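Local coordinates for putative signal transduction protein with CBS domains (Kribbella flavida, PDB 4NOC), which is of unknown function but, with its pair of CBS domains, probably senses a small regulatory ligand, as adenine nucleotides are sensed by related proteins, at residues P14-D19 with V26-S31; I38-K43 with K132-A137; S48-S53 with V89-L94; E101-K106 with A119-P124; A116-A119 with L125-V128. All blocks are in the same frame, centred on the assembly; numbering follows the deposited sequence.

How the contacts relate
From the N terminus, contact 1 closes a short loop of the beta-alpha-beta unit 15-40, laying helix 22-31 on strand 15-17. Contact 2 then opens on the neighbouring strand 36-40 and closes only at strand 133-139, joining the two three-stranded sheets. Contacts 3, 4 and 5 are nested inside that long loop. Contact 3 brings helix 91-94 onto strand 46-51 of the first sheet, and R92 reaches back to D19 of contact 1. Contacts 4 and 5 overlap at A119, their centres about 4 Å apart, and together hold helix 111-121 against the second sheet. L102 of segment 101-106 packs on I38 and V49, tying contact 4 to contacts 2 and 3.

Contact 1 of 5, residues P14-D19 with V26-S31; sequences PVVGLD and VELLAS
P14, V16 and L28 meet at the surface of the beta-alpha-beta unit formed by strand 15-17, helix 22-31 and strand 36-40, where the helix lies over the sheet near its edge strand. A single methyl carries the contact on the helix side. L28 CD2 lies 4.1 Å from V16 CG1 and 4.3 Å from P14 CB, so the two alternate residues of the strand side share one leucine branch. The L28 side chain turns CG away from its own backbone N (chi1 -157°), which leaves it beside the carbonyl carbon and aimed at the strand. V16 answers with CG1, the branch opposite its carbonyl carbon (chi1 -67°), and the two side chains run past one another in opposite senses. V15, whose CB turns away from the helix, packs on I38 and V40 of the adjacent strand. L29 and V26 of the helix turn elsewhere, packing on V55 and on L144 of the second subunit. Only 94 Å² is buried in all, more than half of it on L28, and all three residues stay partly exposed. With aliphatic carbons alone meeting at 4.1 Å or more, this is a small, solvent-edged apolar contact, without directional bonds to fix its geometry.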
# COMPACT_ATOMS: atom_id res chain seq x y z
N PRO A 14 -6.71 -11.29 4.59
CA PRO A 14 -6.31 -12.67 4.27
C PRO A 14 -4.84 -12.97 4.54
O PRO A 14 -3.93 -12.14 4.37
CB PRO A 14 -6.65 -12.81 2.79
CG PRO A 14 -6.84 -11.44 2.29
CD PRO A 14 -7.20 -10.55 3.42
N VAL A 15 -4.64 -14.20 4.97
CA VAL A 15 -3.36 -14.69 5.46
C VAL A 15 -3.00 -15.90 4.62
O VAL A 15 -3.89 -16.67 4.21
CB VAL A 15 -3.52 -15.08 6.95
CG1 VAL A 15 -2.46 -16.02 7.41
CG2 VAL A 15 -3.56 -13.82 7.83
N VAL A 16 -1.71 -16.07 4.30
CA VAL A 16 -1.24 -17.30 3.66
C VAL A 16 0.03 -17.82 4.32
O VAL A 16 0.80 -17.03 4.89
CB VAL A 16 -0.93 -17.12 2.14
CG1 VAL A 16 -2.20 -16.83 1.34
CG2 VAL A 16 0.12 -16.02 1.94
N GLY A 17 0.24 -19.13 4.26
CA GLY A 17 1.43 -19.74 4.82
C GLY A 17 2.66 -19.56 3.95
O GLY A 17 2.59 -19.54 2.72
N LEU A 18 3.80 -19.41 4.61
CA LEU A 18 5.10 -19.33 3.96
C LEU A 18 5.35 -20.50 2.99
O LEU A 18 5.92 -20.33 1.90
CB LEU A 18 6.16 -19.32 5.05
CG LEU A 18 7.54 -18.70 4.84
CD1 LEU A 18 7.45 -17.43 4.06
CD2 LEU A 18 8.18 -18.45 6.20
N ASP A 19 4.91 -21.70 3.36
CA ASP A 19 5.10 -22.85 2.49
C ASP A 19 3.91 -23.15 1.58
O ASP A 19 3.89 -24.17 0.90
CB ASP A 19 5.48 -24.08 3.32
CG ASP A 19 6.64 -23.81 4.26
OD1 ASP A 19 7.58 -23.10 3.84
OD2 ASP A 19 6.61 -24.31 5.41
N VAL A 26 -1.30 -15.76 -5.61
CA VAL A 26 -1.51 -14.78 -6.66
C VAL A 26 -2.99 -14.71 -7.06
O VAL A 26 -3.53 -13.62 -7.30
CB VAL A 26 -0.61 -15.05 -7.88
CG1 VAL A 26 -0.79 -13.98 -8.95
CG2 VAL A 26 0.85 -15.10 -7.45
N GLU A 27 -3.66 -15.87 -7.12
CA GLU A 27 -5.10 -15.89 -7.38
C GLU A 27 -5.84 -15.05 -6.34
O GLU A 27 -6.78 -14.32 -6.66
CB GLU A 27 -5.64 -17.33 -7.39
CG GLU A 27 -5.18 -18.19 -8.58
CD GLU A 27 -5.96 -17.92 -9.88
OE1 GLU A 27 -5.50 -18.40 -10.96
OE2 GLU A 27 -7.02 -17.26 -9.85
N LEU A 28 -5.39 -15.13 -5.09
CA LEU A 28 -6.03 -14.36 -4.03
C LEU A 28 -5.73 -12.86 -4.18
O LEU A 28 -6.64 -12.03 -4.07
CB LEU A 28 -5.56 -14.87 -2.68
CG LEU A 28 -6.38 -14.67 -1.42
CD1 LEU A 28 -7.86 -15.00 -1.60
CD2 LEU A 28 -5.76 -15.58 -0.37
N LEU A 29 -4.46 -12.53 -4.43
CA LEU A 29 -4.09 -11.13 -4.60
C LEU A 29 -4.90 -10.48 -5.71
O LEU A 29 -5.31 -9.32 -5.62
CB LEU A 29 -2.61 -11.00 -4.92
CG LEU A 29 -1.69 -11.10 -3.72
CD1 LEU A 29 -0.27 -11.30 -4.17
CD2 LEU A 29 -1.83 -9.84 -2.87
N ALA A 30 -5.14 -11.26 -6.76
CA ALA A 30 -5.79 -10.75 -7.95
C ALA A 30 -7.29 -10.59 -7.74
O ALA A 30 -7.87 -9.56 -8.12
CB ALA A 30 -5.51 -11.68 -9.11
N SER A 31 -7.92 -11.60 -7.15
CA SER A 31 -9.38 -11.63 -7.03
C SER A 31 -9.87 -10.66 -5.98
O SER A 31 -10.69 -9.79 -6.26
CB SER A 31 -9.87 -13.05 -6.71
OG SER A 31 -9.84 -13.88 -7.86

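Contact 2 of 5, residues I38-K43 with K132-A137; sequences IVVDEK and KEIIGA
Aliphatic contacts between I38, V40, I134 and A137 make up the whole interface between these two strands. I134 CD1 is the central atom, 3.7 Å from V40 CG1 and 4.2 Å from I38 CG2. The second point of contact is made by I38 through its other branch, whose terminal CD1 lies 3.9 Å from A137 CB. I38 thus divides its branches between two partners: CG1 stays on the side of the backbone N (chi1 -71°) and extends fully to CD1, while CG2 meets I134. Apart from A137, whose methyl is its whole side chain, every group meets its partner through a methyl at a branch end.

Side-chain polar bonds within the segments lie in the turn after strand 36-40. K43 NZ forms a salt bridge of 2.9 Å with D41 OD2, and the other carboxylate oxygen, OD1, takes a hydrogen bond from S45 N.

As for the backbones, each strand bonds within its own sheet, I38 and V40 to V16, and I135 and G136 to V128. The short axes of strands 38-40 and 133-137 come no nearer than 10.4 Å and run at 157°, nearly antiparallel. That spacing is one of sheets stacked face to face. Two CBS sheets packed against each other in this way are typical of the CBS pair, or Bateman module.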
# COMPACT_ATOMS: atom_id res chain seq x y z
N ILE A 38 -0.99 -11.02 4.20
CA ILE A 38 -0.19 -11.28 5.40
C ILE A 38 0.36 -12.70 5.35
O ILE A 38 -0.39 -13.67 5.21
CB ILE A 38 -0.98 -11.04 6.70
CG1 ILE A 38 -1.19 -9.53 6.90
CG2 ILE A 38 -0.22 -11.62 7.89
CD1 ILE A 38 -1.92 -9.19 8.17
N VAL A 39 1.68 -12.82 5.44
CA VAL A 39 2.30 -14.13 5.35
C VAL A 39 2.62 -14.60 6.76
O VAL A 39 3.20 -13.85 7.55
CB VAL A 39 3.62 -14.04 4.58
CG1 VAL A 39 4.27 -15.42 4.48
CG2 VAL A 39 3.37 -13.44 3.20
N VAL A 40 2.25 -15.84 7.09
CA VAL A 40 2.64 -16.40 8.37
C VAL A 40 3.52 -17.64 8.20
O VAL A 40 3.60 -18.21 7.10
CB VAL A 40 1.42 -16.75 9.21
CG1 VAL A 40 0.51 -15.52 9.32
CG2 VAL A 40 0.68 -17.93 8.59
N ASP A 41 4.17 -18.08 9.28
CA ASP A 41 4.92 -19.32 9.20
C ASP A 41 4.03 -20.52 9.55
O ASP A 41 2.84 -20.33 9.83
CB ASP A 41 6.20 -19.27 10.05
CG ASP A 41 5.94 -19.23 11.56
OD1 ASP A 41 4.81 -19.53 12.02
OD2 ASP A 41 6.90 -18.93 12.30
N GLU A 42 4.61 -21.72 9.55
CA GLU A 42 3.85 -22.95 9.75
C GLU A 42 2.98 -22.98 11.01
O GLU A 42 1.90 -23.58 11.01
CB GLU A 42 4.80 -24.16 9.75
N LYS A 43 3.45 -22.36 12.09
CA LYS A 43 2.69 -22.39 13.34
C LYS A 43 1.74 -21.21 13.50
O LYS A 43 1.06 -21.08 14.52
CB LYS A 43 3.61 -22.50 14.56
CG LYS A 43 4.65 -21.39 14.69
CD LYS A 43 5.28 -21.42 16.08
CE LYS A 43 6.75 -21.03 16.04
NZ LYS A 43 7.02 -20.00 14.99
N LYS A 132 -1.26 -14.96 20.89
CA LYS A 132 -0.47 -15.61 19.83
C LYS A 132 -1.26 -15.87 18.54
O LYS A 132 -0.73 -16.49 17.60
CB LYS A 132 0.17 -16.91 20.34
CG LYS A 132 1.23 -16.74 21.43
CD LYS A 132 2.48 -16.03 20.89
CE LYS A 132 3.63 -16.00 21.91
NZ LYS A 132 4.38 -17.29 22.03
N GLU A 133 -2.50 -15.39 18.48
CA GLU A 133 -3.32 -15.53 17.28
C GLU A 133 -3.47 -14.19 16.56
O GLU A 133 -3.73 -13.15 17.19
CB GLU A 133 -4.70 -16.09 17.63
CG GLU A 133 -4.68 -17.52 18.14
N ILE A 134 -3.29 -14.21 15.24
CA ILE A 134 -3.59 -13.05 14.41
C ILE A 134 -5.10 -12.91 14.26
O ILE A 134 -5.76 -13.79 13.72
CB ILE A 134 -2.96 -13.17 13.01
CG1 ILE A 134 -1.44 -13.25 13.13
CG2 ILE A 134 -3.35 -11.97 12.13
CD1 ILE A 134 -0.73 -13.08 11.81
N ILE A 135 -5.64 -11.79 14.74
CA ILE A 135 -7.08 -11.58 14.66
C ILE A 135 -7.48 -10.59 13.56
O ILE A 135 -8.67 -10.40 13.30
CB ILE A 135 -7.66 -11.12 16.02
CG1 ILE A 135 -6.98 -9.84 16.50
CG2 ILE A 135 -7.49 -12.22 17.07
CD1 ILE A 135 -7.59 -9.29 17.77
N GLY A 136 -6.49 -9.98 12.91
CA GLY A 136 -6.77 -9.05 11.82
C GLY A 136 -5.61 -8.08 11.59
O GLY A 136 -4.49 -8.31 12.08
N ALA A 137 -5.87 -7.00 10.86
CA ALA A 137 -4.85 -5.99 10.58
C ALA A 137 -5.42 -4.59 10.64
O ALA A 137 -6.65 -4.40 10.58
CB ALA A 137 -4.20 -6.24 9.23

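Contact 3 of 5, residues S48-S53 with V89-L94; sequences SVLPAS and VTVRKL
The first torsions of L50 and L94 differ, and together they bring two methyls together: L50 swings CG opposite its backbone N (chi1 172°), whereas L94 tucks CG in beside its own N (chi1 -63°). The result is a methyl-to-methyl approach of 3.9 Å between L50 CD2 and L94 CD1, with the two side chains crossing obliquely. The same L50 CD2 also lies 4.3 Å from V91 CG1, so one strand methyl serves two residues one turn apart in segment 91-94. L50 and L94 both direct their side chains across the contact; the CB of V91 leaves at an angle to the strand, and CG1 makes the touch. The weakly bonded turn 91-94 keeps one sound backbone bond, K93 N to T90 O, 2.9 Å, while those made by L94 N are weak. All three touching residues are buried, and 121 Å² is covered in all, most of it on L50. More elements join here: V91 also touches V39 and A25, L94 touches A22 and F58, and L94 O accepts a hydrogen bond from Q54 NE2. These contacts are consistent with the CBS-pair fold, where helix 91-94 packs on the first sheet and on helices 22-31 and 52-59.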
# COMPACT_ATOMS: atom_id res chain seq x y z
N SER A 48 5.66 -11.72 7.54
CA SER A 48 5.91 -10.68 6.57
C SER A 48 4.61 -10.31 5.85
O SER A 48 3.57 -10.93 6.06
CB SER A 48 6.93 -11.19 5.55
OG SER A 48 7.66 -10.11 5.00
N VAL A 49 4.69 -9.29 5.00
CA VAL A 49 3.59 -8.95 4.11
C VAL A 49 4.07 -9.27 2.71
O VAL A 49 5.25 -9.06 2.41
CB VAL A 49 3.27 -7.44 4.18
CG1 VAL A 49 2.13 -7.08 3.21
CG2 VAL A 49 2.89 -7.06 5.58
N LEU A 50 3.18 -9.80 1.86
CA LEU A 50 3.49 -10.01 0.45
C LEU A 50 2.67 -9.02 -0.38
O LEU A 50 1.49 -9.26 -0.67
CB LEU A 50 3.18 -11.45 0.01
CG LEU A 50 3.29 -11.72 -1.50
CD1 LEU A 50 4.69 -11.39 -2.01
CD2 LEU A 50 2.90 -13.14 -1.88
N PRO A 51 3.29 -7.90 -0.77
CA PRO A 51 2.58 -6.92 -1.61
C PRO A 51 2.41 -7.43 -3.05
O PRO A 51 3.30 -8.12 -3.54
CB PRO A 51 3.49 -5.68 -1.58
CG PRO A 51 4.85 -6.20 -1.17
CD PRO A 51 4.65 -7.46 -0.38
N ALA A 52 1.28 -7.12 -3.69
CA ALA A 52 1.08 -7.48 -5.09
C ALA A 52 2.24 -7.00 -5.96
O ALA A 52 2.67 -7.71 -6.87
CB ALA A 52 -0.23 -6.91 -5.61
N SER A 53 2.75 -5.81 -5.66
CA SER A 53 3.84 -5.23 -6.43
C SER A 53 5.08 -6.12 -6.43
O SER A 53 5.79 -6.19 -7.43
CB SER A 53 4.17 -3.81 -5.94
OG SER A 53 4.77 -3.84 -4.66
N VAL A 89 6.39 -23.52 -6.83
CA VAL A 89 6.93 -22.38 -6.12
C VAL A 89 6.03 -22.03 -4.93
O VAL A 89 4.80 -22.11 -5.04
CB VAL A 89 7.05 -21.16 -7.07
CG1 VAL A 89 7.46 -19.89 -6.33
CG2 VAL A 89 8.03 -21.48 -8.21
N THR A 90 6.63 -21.63 -3.82
CA THR A 90 5.89 -21.29 -2.61
C THR A 90 5.99 -19.81 -2.33
O THR A 90 6.86 -19.12 -2.88
CB THR A 90 6.45 -22.03 -1.40
OG1 THR A 90 7.75 -21.53 -1.09
CG2 THR A 90 6.55 -23.51 -1.70
N VAL A 91 5.10 -19.34 -1.47
CA VAL A 91 5.06 -17.95 -1.05
C VAL A 91 6.41 -17.47 -0.58
O VAL A 91 6.81 -16.34 -0.87
CB VAL A 91 4.03 -17.74 0.05
CG1 VAL A 91 4.14 -16.36 0.63
CG2 VAL A 91 2.61 -17.96 -0.51
N ARG A 92 7.14 -18.36 0.09
CA ARG A 92 8.47 -18.05 0.59
C ARG A 92 9.39 -17.52 -0.51
O ARG A 92 10.15 -16.58 -0.29
CB ARG A 92 9.08 -19.29 1.24
CG ARG A 92 10.48 -19.07 1.79
CD ARG A 92 11.16 -20.38 2.15
NE ARG A 92 10.32 -21.21 3.00
CZ ARG A 92 10.34 -21.18 4.33
NH1 ARG A 92 9.53 -21.97 5.02
NH2 ARG A 92 11.16 -20.36 4.97
N LYS A 93 9.31 -18.13 -1.70
CA LYS A 93 10.18 -17.76 -2.82
C LYS A 93 9.74 -16.45 -3.48
O LYS A 93 10.54 -15.78 -4.14
CB LYS A 93 10.23 -18.88 -3.86
CG LYS A 93 11.37 -19.87 -3.67
N LEU A 94 8.48 -16.08 -3.31
CA LEU A 94 7.96 -14.83 -3.84
C LEU A 94 8.48 -13.63 -3.05
O LEU A 94 8.55 -12.51 -3.57
CB LEU A 94 6.43 -14.82 -3.80
CG LEU A 94 5.71 -15.87 -4.64
CD1 LEU A 94 4.21 -15.74 -4.47
CD2 LEU A 94 6.08 -15.67 -6.08

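Contact 4 of 5, residues E101-K106 with A119-P124; sequences ELPVVK and ARLRCP
Beside the packing of P103 on L121, two probable backbone hydrogen bonds, V105 N to A127 O and A127 N to P103 O, set segment 101-106 alongside strand 125-130. Both belong to the beta-alpha-beta unit of the second CBS domain, strand 104-106, helix 111-121 and strand 125-130, and the contact joins the strand entrance to the chain that follows the helix. There P103 is the central group, receiving 53 of the 102 Å² buried. Between L121 and C123 the chain passes through R122, which leaves helical angles with positive phi (54°), and this reversal lets the residue before it and the residue after it both face the proline ring. L121 carries CG on the flank of its backbone N (chi1 -60°), and its CD1 reaches the ring. R122 NH2 hydrogen-bonds to Q54 OE1 of the second subunit, and A119 O accepts from R57 NH1 of that same subunit, so the turn also borders the dimer interface. The touching atoms are all nonpolar carbons except for the sulfur of the buried C123. L121 CD1 stands nearly equidistant from two ring atoms, 3.7 Å from P103 CG and 3.8 Å from P103 CB, while C123 SG approaches the same P103 CG to 4.0 Å.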
# COMPACT_ATOMS: atom_id res chain seq x y z
N GLU A 101 9.76 -6.34 7.61
CA GLU A 101 9.24 -6.67 8.93
C GLU A 101 7.77 -6.30 8.93
O GLU A 101 7.34 -5.40 8.22
CB GLU A 101 9.96 -5.87 10.02
CG GLU A 101 11.35 -6.38 10.37
CD GLU A 101 11.32 -7.60 11.27
OE1 GLU A 101 12.40 -8.18 11.53
OE2 GLU A 101 10.22 -7.99 11.72
N LEU A 102 6.98 -7.02 9.72
CA LEU A 102 5.57 -6.72 9.85
C LEU A 102 5.34 -6.38 11.29
O LEU A 102 5.34 -7.27 12.14
CB LEU A 102 4.74 -7.93 9.43
CG LEU A 102 3.24 -7.91 9.74
CD1 LEU A 102 2.57 -6.70 9.09
CD2 LEU A 102 2.59 -9.22 9.30
N PRO A 103 5.17 -5.09 11.59
CA PRO A 103 4.99 -4.77 13.01
C PRO A 103 3.65 -5.34 13.45
O PRO A 103 2.70 -5.33 12.68
CB PRO A 103 4.94 -3.23 13.03
CG PRO A 103 5.44 -2.79 11.64
CD PRO A 103 5.05 -3.91 10.72
N VAL A 104 3.61 -5.84 14.68
CA VAL A 104 2.43 -6.50 15.24
C VAL A 104 2.13 -5.80 16.55
O VAL A 104 2.98 -5.81 17.46
CB VAL A 104 2.75 -7.97 15.60
CG1 VAL A 104 1.54 -8.63 16.25
CG2 VAL A 104 3.22 -8.75 14.36
N VAL A 105 0.94 -5.21 16.67
CA VAL A 105 0.54 -4.51 17.89
C VAL A 105 -0.28 -5.43 18.80
O VAL A 105 -1.02 -6.30 18.32
CB VAL A 105 -0.24 -3.19 17.59
CG1 VAL A 105 0.58 -2.29 16.66
CG2 VAL A 105 -1.60 -3.49 16.95
N LYS A 106 -0.14 -5.27 20.11
CA LYS A 106 -0.93 -6.04 21.06
C LYS A 106 -2.39 -5.64 20.95
O LYS A 106 -2.70 -4.45 20.77
CB LYS A 106 -0.45 -5.79 22.50
CG LYS A 106 0.96 -6.31 22.74
CD LYS A 106 1.47 -5.99 24.15
CE LYS A 106 2.95 -6.35 24.24
NZ LYS A 106 3.46 -6.34 25.63
N ALA A 119 2.76 6.01 12.98
CA ALA A 119 3.40 7.28 12.57
C ALA A 119 4.92 7.15 12.61
O ALA A 119 5.62 7.54 11.67
CB ALA A 119 2.96 8.40 13.47
N ARG A 120 5.42 6.63 13.72
CA ARG A 120 6.86 6.50 13.92
C ARG A 120 7.47 5.60 12.83
O ARG A 120 8.47 5.97 12.22
CB ARG A 120 7.14 5.92 15.31
CG ARG A 120 8.61 5.73 15.65
CD ARG A 120 8.78 4.95 16.97
NE ARG A 120 10.18 4.66 17.21
CZ ARG A 120 10.97 5.36 18.01
NH1 ARG A 120 10.49 6.39 18.70
NH2 ARG A 120 12.25 5.02 18.13
N LEU A 121 6.85 4.44 12.60
CA LEU A 121 7.41 3.49 11.64
C LEU A 121 7.00 3.81 10.21
O LEU A 121 7.62 3.33 9.28
CB LEU A 121 6.97 2.07 11.97
CG LEU A 121 7.36 1.50 13.33
CD1 LEU A 121 6.93 0.03 13.43
CD2 LEU A 121 8.85 1.63 13.54
N ARG A 122 5.94 4.60 10.04
CA ARG A 122 5.41 4.90 8.70
C ARG A 122 5.12 3.63 7.92
O ARG A 122 5.45 3.52 6.74
CB ARG A 122 6.38 5.78 7.88
CG ARG A 122 6.06 7.26 7.91
CD ARG A 122 6.73 8.03 6.77
NE ARG A 122 8.19 8.09 6.91
CZ ARG A 122 8.93 9.15 6.61
NH1 ARG A 122 10.25 9.10 6.77
NH2 ARG A 122 8.37 10.27 6.15
N CYS A 123 4.52 2.64 8.58
CA CYS A 123 4.24 1.36 7.93
C CYS A 123 2.85 1.38 7.32
O CYS A 123 1.96 2.08 7.83
CB CYS A 123 4.39 0.19 8.91
SG CYS A 123 3.57 0.51 10.45
N PRO A 124 2.67 0.67 6.20
CA PRO A 124 1.38 0.63 5.48
C PRO A 124 0.31 -0.08 6.28
O PRO A 124 -0.84 0.32 6.20
CB PRO A 124 1.71 -0.14 4.20
CG PRO A 124 3.02 -0.86 4.48
CD PRO A 124 3.76 0.02 5.45

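Contact 5 of 5, residues A116-A119 with L125-V128; sequences AIMA and LVAV
Helical residues 116-119 lie beside the start of strand 125-130, with M118 and L125 the closest pair of backbones, 7.6 Å from CA to CA. The helix backbone is regular, and the strand is extended, with phi and psi of -129° and 147° at V126. Side chains alternate along it: V126 faces the helix, and L125 turns away. M118, present as selenomethionine, reaches across to the strand with CG, SE and CE all in contact. Its CG lies 4.0 Å from V126 CG1, its SE 4.1 Å from V126 CG2, and its CE 4.0 Å from L125 CA. The first two contacts place the middle of the chain across both methyls of V126, at a slant to that side chain. The third needs a bend: chi3 of 58° folds CE back from the extended line, so that it comes to rest on the backbone of L125 rather than on its leucine side chain. M118, L125 and V126 are buried, and M118 and V126 account for 105 of the 136 Å² covered. I138 of strand 133-139 touches both M118 and V126 and extends the apolar layer, while V56 of the second subunit packs on M118 as well. A helix side chain seated on the middle strand of a three-stranded mixed sheet in this way is typical of the beta-alpha-beta unit that begins a CBS domain.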
# COMPACT_ATOMS: atom_id res chain seq x y z
N ALA A 116 0.76 6.13 17.29
CA ALA A 116 2.13 6.57 17.53
C ALA A 116 3.06 5.61 16.82
O ALA A 116 4.07 6.02 16.22
CB ALA A 116 2.44 6.61 19.03
N ILE A 117 2.70 4.33 16.87
CA ILE A 117 3.53 3.29 16.25
C ILE A 117 3.54 3.46 14.74
O ILE A 117 4.61 3.53 14.12
CB ILE A 117 3.01 1.90 16.57
CG1 ILE A 117 3.31 1.56 18.04
CG2 ILE A 117 3.65 0.88 15.64
CD1 ILE A 117 2.38 0.51 18.59
N MSE A 118 2.35 3.56 14.14
CA MSE A 118 2.29 3.63 12.69
C MSE A 118 2.87 4.94 12.19
O MSE A 118 3.47 4.98 11.13
CB MSE A 118 0.88 3.39 12.18
CG MSE A 118 0.27 2.12 12.79
SE MSE A 118 -1.44 1.70 11.94
CE MSE A 118 -0.82 1.55 10.08
N ALA A 119 2.76 6.01 12.98
CA ALA A 119 3.40 7.28 12.57
C ALA A 119 4.92 7.15 12.61
O ALA A 119 5.62 7.54 11.67
CB ALA A 119 2.96 8.40 13.47
N LEU A 125 0.68 -1.11 7.06
CA LEU A 125 -0.24 -1.78 7.98
C LEU A 125 0.49 -2.43 9.16
O LEU A 125 1.71 -2.59 9.14
CB LEU A 125 -1.13 -2.82 7.25
CG LEU A 125 -0.59 -4.14 6.67
CD1 LEU A 125 0.72 -3.95 5.96
CD2 LEU A 125 -0.43 -5.21 7.72
N VAL A 126 -0.27 -2.77 10.20
CA VAL A 126 0.25 -3.58 11.30
C VAL A 126 -0.72 -4.74 11.50
O VAL A 126 -1.93 -4.59 11.27
CB VAL A 126 0.39 -2.80 12.63
CG1 VAL A 126 1.43 -1.69 12.50
CG2 VAL A 126 -0.97 -2.21 13.08
N ALA A 127 -0.20 -5.90 11.90
CA ALA A 127 -1.05 -7.01 12.26
C ALA A 127 -1.48 -6.81 13.70
O ALA A 127 -0.80 -6.10 14.46
CB ALA A 127 -0.34 -8.36 12.09
N VAL A 128 -2.61 -7.39 14.06
CA VAL A 128 -3.04 -7.39 15.45
C VAL A 128 -3.05 -8.82 15.96
O VAL A 128 -3.57 -9.74 15.30
CB VAL A 128 -4.41 -6.71 15.62
CG1 VAL A 128 -4.71 -6.50 17.09
CG2 VAL A 128 -4.39 -5.36 14.92